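PDB 3MKL: HTH-type transcriptional regulator GadX from Escherichia coli, which activates about fifteen acid-resistance genes, including gadA, gadB and gadC, and can repress gadW, acting as a homodimeric DNA-binding transcription regulator of the AraC/XylS type. Local coordinates for residues N7-I20 and L44-C58. Numbering follows the deposited sequence.
Sequences NMRTRVCTVINNNI and LREEETSYSQLLTEC
The carboxylate of Glu47 receives the first turn of helix 8-17: Met8 N donates to OE2 of Glu47 at 3.2 Å, on the syn lone pair (N-H...O 157°), and Arg9 N gives OE1 of Glu47 a weak, long bond of 3.4 Å. Asn7 caps the same turn, its OD1 accepting from Thr10 N at 3.1 Å. Because these amides lie at a helix N-terminus, the dipole probably favours the charged carboxylate. Arg9 reaches across to Thr49, between the two helices of 44-58: with CG wedged between backbone N and carbonyl carbon (chi1 61°) and a bend at chi3, its guanidinium lays one face on Thr49 CB, while Glu57 OE1 lies at its edge, 3.8 Å from Arg9 NH1, a long salt bridge. Next to the guanidinium, Leu54 is a knob among Arg9, Val12, Cys13 and Ile16, its CD1 3.8 Å from Val12 CG1. Farther along, Cys13 SG and Cys58 SG pack at 3.6 Å without a disulfide, and Ile16 CG2 meets Leu55 CD1 at 3.6 Å. The axes of segments 8-17 and 51-58 cross at -54°, 9.8 Å apart at closest, packing the first helix of this AraC-type DNA-binding domain against the start of helix 51-67, while Val12 also reaches Ile29 of helix 26-32 and Leu40 of helix 37-46, both within the predicted helix-turn-helix.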
# COMPACT_ATOMS: atom_id res chain seq x y z
N ASN A 7 -4.30 12.95 11.95
CA ASN A 7 -5.03 13.41 10.76
C ASN A 7 -5.58 12.23 9.93
O ASN A 7 -5.38 11.06 10.28
CB ASN A 7 -4.16 14.35 9.92
CG ASN A 7 -2.96 13.65 9.32
OD1 ASN A 7 -3.01 12.47 8.97
ND2 ASN A 7 -1.86 14.39 9.18
N MSE A 8 -6.28 12.53 8.84
CA MSE A 8 -7.10 11.50 8.21
C MSE A 8 -6.29 10.47 7.44
O MSE A 8 -6.57 9.28 7.53
CB MSE A 8 -8.19 12.11 7.32
CG MSE A 8 -9.23 11.10 6.87
SE MSE A 8 -10.30 10.37 8.33
CE MSE A 8 -10.95 12.07 9.07
N ARG A 9 -5.27 10.92 6.72
CA ARG A 9 -4.37 10.01 6.02
C ARG A 9 -3.65 9.03 6.96
O ARG A 9 -3.50 7.85 6.62
CB ARG A 9 -3.39 10.77 5.11
CG ARG A 9 -2.41 11.77 5.77
CD ARG A 9 -1.69 12.64 4.67
NE ARG A 9 -1.05 11.80 3.65
CZ ARG A 9 -0.75 12.15 2.39
NH1 ARG A 9 -0.19 11.24 1.60
NH2 ARG A 9 -0.99 13.37 1.91
N THR A 10 -3.22 9.51 8.13
CA THR A 10 -2.61 8.67 9.18
C THR A 10 -3.56 7.57 9.68
O THR A 10 -3.15 6.42 9.81
CB THR A 10 -2.12 9.51 10.38
OG1 THR A 10 -1.12 10.42 9.92
CG2 THR A 10 -1.51 8.64 11.48
N ARG A 11 -4.82 7.94 9.94
CA ARG A 11 -5.82 6.98 10.43
C ARG A 11 -6.15 5.88 9.42
O ARG A 11 -6.37 4.74 9.81
CB ARG A 11 -7.10 7.69 10.87
CG ARG A 11 -6.93 8.45 12.16
CD ARG A 11 -8.06 9.41 12.36
NE ARG A 11 -9.29 8.71 12.72
CZ ARG A 11 -10.50 9.25 12.62
NH1 ARG A 11 -10.65 10.48 12.16
NH2 ARG A 11 -11.57 8.53 12.97
N VAL A 12 -6.20 6.26 8.15
CA VAL A 12 -6.39 5.36 7.01
C VAL A 12 -5.18 4.43 6.84
O VAL A 12 -5.34 3.23 6.72
CB VAL A 12 -6.67 6.17 5.70
CG1 VAL A 12 -6.54 5.28 4.46
CG2 VAL A 12 -8.03 6.82 5.73
N CYS A 13 -3.96 4.96 6.84
CA CYS A 13 -2.76 4.11 6.82
C CYS A 13 -2.74 3.13 8.00
O CYS A 13 -2.30 2.00 7.85
CB CYS A 13 -1.48 4.94 6.79
SG CYS A 13 -1.28 5.82 5.21
N THR A 14 -3.26 3.54 9.16
CA THR A 14 -3.35 2.62 10.31
C THR A 14 -4.34 1.46 10.05
O THR A 14 -4.08 0.32 10.43
CB THR A 14 -3.69 3.34 11.64
OG1 THR A 14 -2.76 4.41 11.86
CG2 THR A 14 -3.62 2.33 12.83
N VAL A 15 -5.46 1.77 9.41
CA VAL A 15 -6.41 0.74 9.04
C VAL A 15 -5.74 -0.23 8.05
O VAL A 15 -5.73 -1.43 8.27
CB VAL A 15 -7.65 1.38 8.39
CG1 VAL A 15 -8.59 0.30 7.83
CG2 VAL A 15 -8.33 2.31 9.38
N ILE A 16 -5.18 0.33 6.98
CA ILE A 16 -4.55 -0.45 5.91
C ILE A 16 -3.40 -1.34 6.42
O ILE A 16 -3.33 -2.51 6.07
CB ILE A 16 -4.02 0.46 4.78
CG1 ILE A 16 -5.17 1.27 4.16
CG2 ILE A 16 -3.26 -0.39 3.74
CD1 ILE A 16 -4.73 2.26 3.07
N ASN A 17 -2.52 -0.78 7.26
CA ASN A 17 -1.37 -1.55 7.78
C ASN A 17 -1.71 -2.68 8.74
O ASN A 17 -0.85 -3.51 9.05
CB ASN A 17 -0.32 -0.62 8.39
CG ASN A 17 0.49 0.09 7.33
OD1 ASN A 17 0.76 -0.48 6.26
ND2 ASN A 17 0.86 1.36 7.60
N ASN A 18 -2.95 -2.70 9.22
CA ASN A 18 -3.43 -3.81 10.04
C ASN A 18 -3.61 -5.09 9.23
O ASN A 18 -3.55 -6.18 9.79
CB ASN A 18 -4.74 -3.43 10.73
CG ASN A 18 -4.53 -2.63 12.03
OD1 ASN A 18 -3.40 -2.23 12.36
ND2 ASN A 18 -5.62 -2.38 12.76
N ASN A 19 -3.81 -4.93 7.92
CA ASN A 19 -4.00 -6.04 6.99
C ASN A 19 -3.73 -5.52 5.59
O ASN A 19 -4.65 -5.06 4.88
CB ASN A 19 -5.41 -6.60 7.09
CG ASN A 19 -5.60 -7.91 6.33
OD1 ASN A 19 -4.70 -8.37 5.61
ND2 ASN A 19 -6.77 -8.53 6.48
N ILE A 20 -2.46 -5.56 5.20
CA ILE A 20 -1.99 -4.89 3.99
C ILE A 20 -2.54 -5.53 2.71
O ILE A 20 -2.97 -4.82 1.80
CB ILE A 20 -0.42 -4.78 3.94
CG1 ILE A 20 0.03 -3.62 3.05
CG2 ILE A 20 0.22 -6.10 3.49
CD1 ILE A 20 0.08 -2.29 3.75
N LEU A 44 -9.89 13.13 2.76
CA LEU A 44 -8.64 12.73 2.08
C LEU A 44 -8.24 13.71 0.96
O LEU A 44 -7.08 14.06 0.80
CB LEU A 44 -8.75 11.29 1.54
CG LEU A 44 -8.67 10.16 2.58
CD1 LEU A 44 -8.70 8.76 1.95
CD2 LEU A 44 -7.44 10.33 3.51
N ARG A 45 -9.24 14.19 0.21
CA ARG A 45 -9.04 15.13 -0.88
C ARG A 45 -8.52 16.50 -0.37
O ARG A 45 -7.66 17.11 -1.02
CB ARG A 45 -10.31 15.27 -1.73
CG ARG A 45 -10.32 16.45 -2.71
CD ARG A 45 -9.29 16.26 -3.82
NE ARG A 45 -8.55 17.50 -4.14
CZ ARG A 45 -9.04 18.55 -4.80
NH1 ARG A 45 -10.30 18.56 -5.23
NH2 ARG A 45 -8.27 19.61 -5.04
N GLU A 46 -9.02 16.95 0.78
CA GLU A 46 -8.52 18.15 1.48
C GLU A 46 -7.02 18.06 1.89
O GLU A 46 -6.37 19.10 2.04
CB GLU A 46 -9.37 18.47 2.72
CG GLU A 46 -10.76 19.08 2.41
CD GLU A 46 -11.74 18.98 3.60
OE1 GLU A 46 -12.83 19.60 3.54
OE2 GLU A 46 -11.41 18.27 4.58
N GLU A 47 -6.52 16.84 2.07
CA GLU A 47 -5.09 16.55 2.32
C GLU A 47 -4.35 16.08 1.04
O GLU A 47 -3.24 15.53 1.08
CB GLU A 47 -4.95 15.51 3.44
CG GLU A 47 -5.48 16.02 4.81
CD GLU A 47 -5.41 14.98 5.95
OE1 GLU A 47 -4.48 14.14 5.95
OE2 GLU A 47 -6.28 15.03 6.85
N GLU A 48 -5.00 16.31 -0.11
CA GLU A 48 -4.41 16.04 -1.41
C GLU A 48 -3.95 14.60 -1.62
O GLU A 48 -2.86 14.35 -2.12
CB GLU A 48 -3.29 17.04 -1.71
CG GLU A 48 -3.78 18.44 -1.97
CD GLU A 48 -4.69 18.55 -3.18
OE1 GLU A 48 -4.64 17.68 -4.08
OE2 GLU A 48 -5.48 19.50 -3.23
N THR A 49 -4.81 13.66 -1.25
CA THR A 49 -4.54 12.25 -1.47
C THR A 49 -5.85 11.48 -1.70
O THR A 49 -6.94 12.04 -1.60
CB THR A 49 -3.70 11.61 -0.29
OG1 THR A 49 -3.09 10.38 -0.73
CG2 THR A 49 -4.57 11.35 0.97
N SER A 50 -5.74 10.19 -1.99
CA SER A 50 -6.92 9.35 -2.05
C SER A 50 -6.62 8.08 -1.29
O SER A 50 -5.47 7.86 -0.86
CB SER A 50 -7.29 9.02 -3.48
OG SER A 50 -6.19 8.39 -4.11
N TYR A 51 -7.65 7.25 -1.10
CA TYR A 51 -7.45 5.99 -0.42
C TYR A 51 -6.48 5.14 -1.24
O TYR A 51 -5.60 4.48 -0.68
CB TYR A 51 -8.79 5.28 -0.14
CG TYR A 51 -9.24 4.36 -1.24
CD1 TYR A 51 -8.76 3.04 -1.30
CD2 TYR A 51 -10.12 4.79 -2.23
CE1 TYR A 51 -9.16 2.17 -2.33
CE2 TYR A 51 -10.53 3.93 -3.26
CZ TYR A 51 -10.04 2.62 -3.30
OH TYR A 51 -10.42 1.75 -4.29
N SER A 52 -6.59 5.21 -2.57
CA SER A 52 -5.78 4.35 -3.44
C SER A 52 -4.31 4.75 -3.44
O SER A 52 -3.44 3.89 -3.56
CB SER A 52 -6.34 4.25 -4.85
OG SER A 52 -6.59 5.53 -5.40
N GLN A 53 -4.02 6.03 -3.29
CA GLN A 53 -2.64 6.48 -3.21
C GLN A 53 -2.05 5.99 -1.92
O GLN A 53 -0.92 5.50 -1.90
CB GLN A 53 -2.53 8.00 -3.35
CG GLN A 53 -2.57 8.42 -4.81
CD GLN A 53 -2.59 9.91 -5.04
OE1 GLN A 53 -2.93 10.69 -4.14
NE2 GLN A 53 -2.26 10.33 -6.27
N LEU A 54 -2.83 6.11 -0.85
CA LEU A 54 -2.37 5.68 0.47
C LEU A 54 -2.15 4.17 0.50
O LEU A 54 -1.17 3.71 1.05
CB LEU A 54 -3.35 6.13 1.55
CG LEU A 54 -3.40 7.65 1.75
CD1 LEU A 54 -4.42 8.01 2.81
CD2 LEU A 54 -2.00 8.24 2.12
N LEU A 55 -3.06 3.42 -0.11
CA LEU A 55 -2.91 1.98 -0.25
C LEU A 55 -1.55 1.63 -0.86
O LEU A 55 -0.76 0.87 -0.27
CB LEU A 55 -4.06 1.38 -1.08
CG LEU A 55 -4.28 -0.15 -1.08
CD1 LEU A 55 -4.26 -0.73 0.33
CD2 LEU A 55 -5.62 -0.52 -1.78
N THR A 56 -1.28 2.21 -2.03
CA THR A 56 -0.05 1.95 -2.76
C THR A 56 1.16 2.25 -1.88
O THR A 56 2.06 1.44 -1.78
CB THR A 56 -0.01 2.76 -4.09
OG1 THR A 56 -0.95 2.18 -5.01
CG2 THR A 56 1.37 2.76 -4.71
N GLU A 57 1.16 3.40 -1.24
CA GLU A 57 2.28 3.83 -0.43
C GLU A 57 2.56 2.86 0.73
O GLU A 57 3.70 2.49 0.98
CB GLU A 57 2.04 5.26 0.05
CG GLU A 57 2.32 6.27 -1.08
CD GLU A 57 1.44 7.52 -1.04
OE1 GLU A 57 0.94 7.91 0.04
OE2 GLU A 57 1.28 8.13 -2.12
N CYS A 58 1.49 2.44 1.41
CA CYS A 58 1.56 1.42 2.44
C CYS A 58 2.14 0.12 1.86
O CYS A 58 2.96 -0.54 2.49
CB CYS A 58 0.15 1.15 2.97
SG CYS A 58 -0.51 2.46 4.02
O HOH W 1 -0.65 14.49 -0.86
O HOH W 2 3.08 -0.61 5.20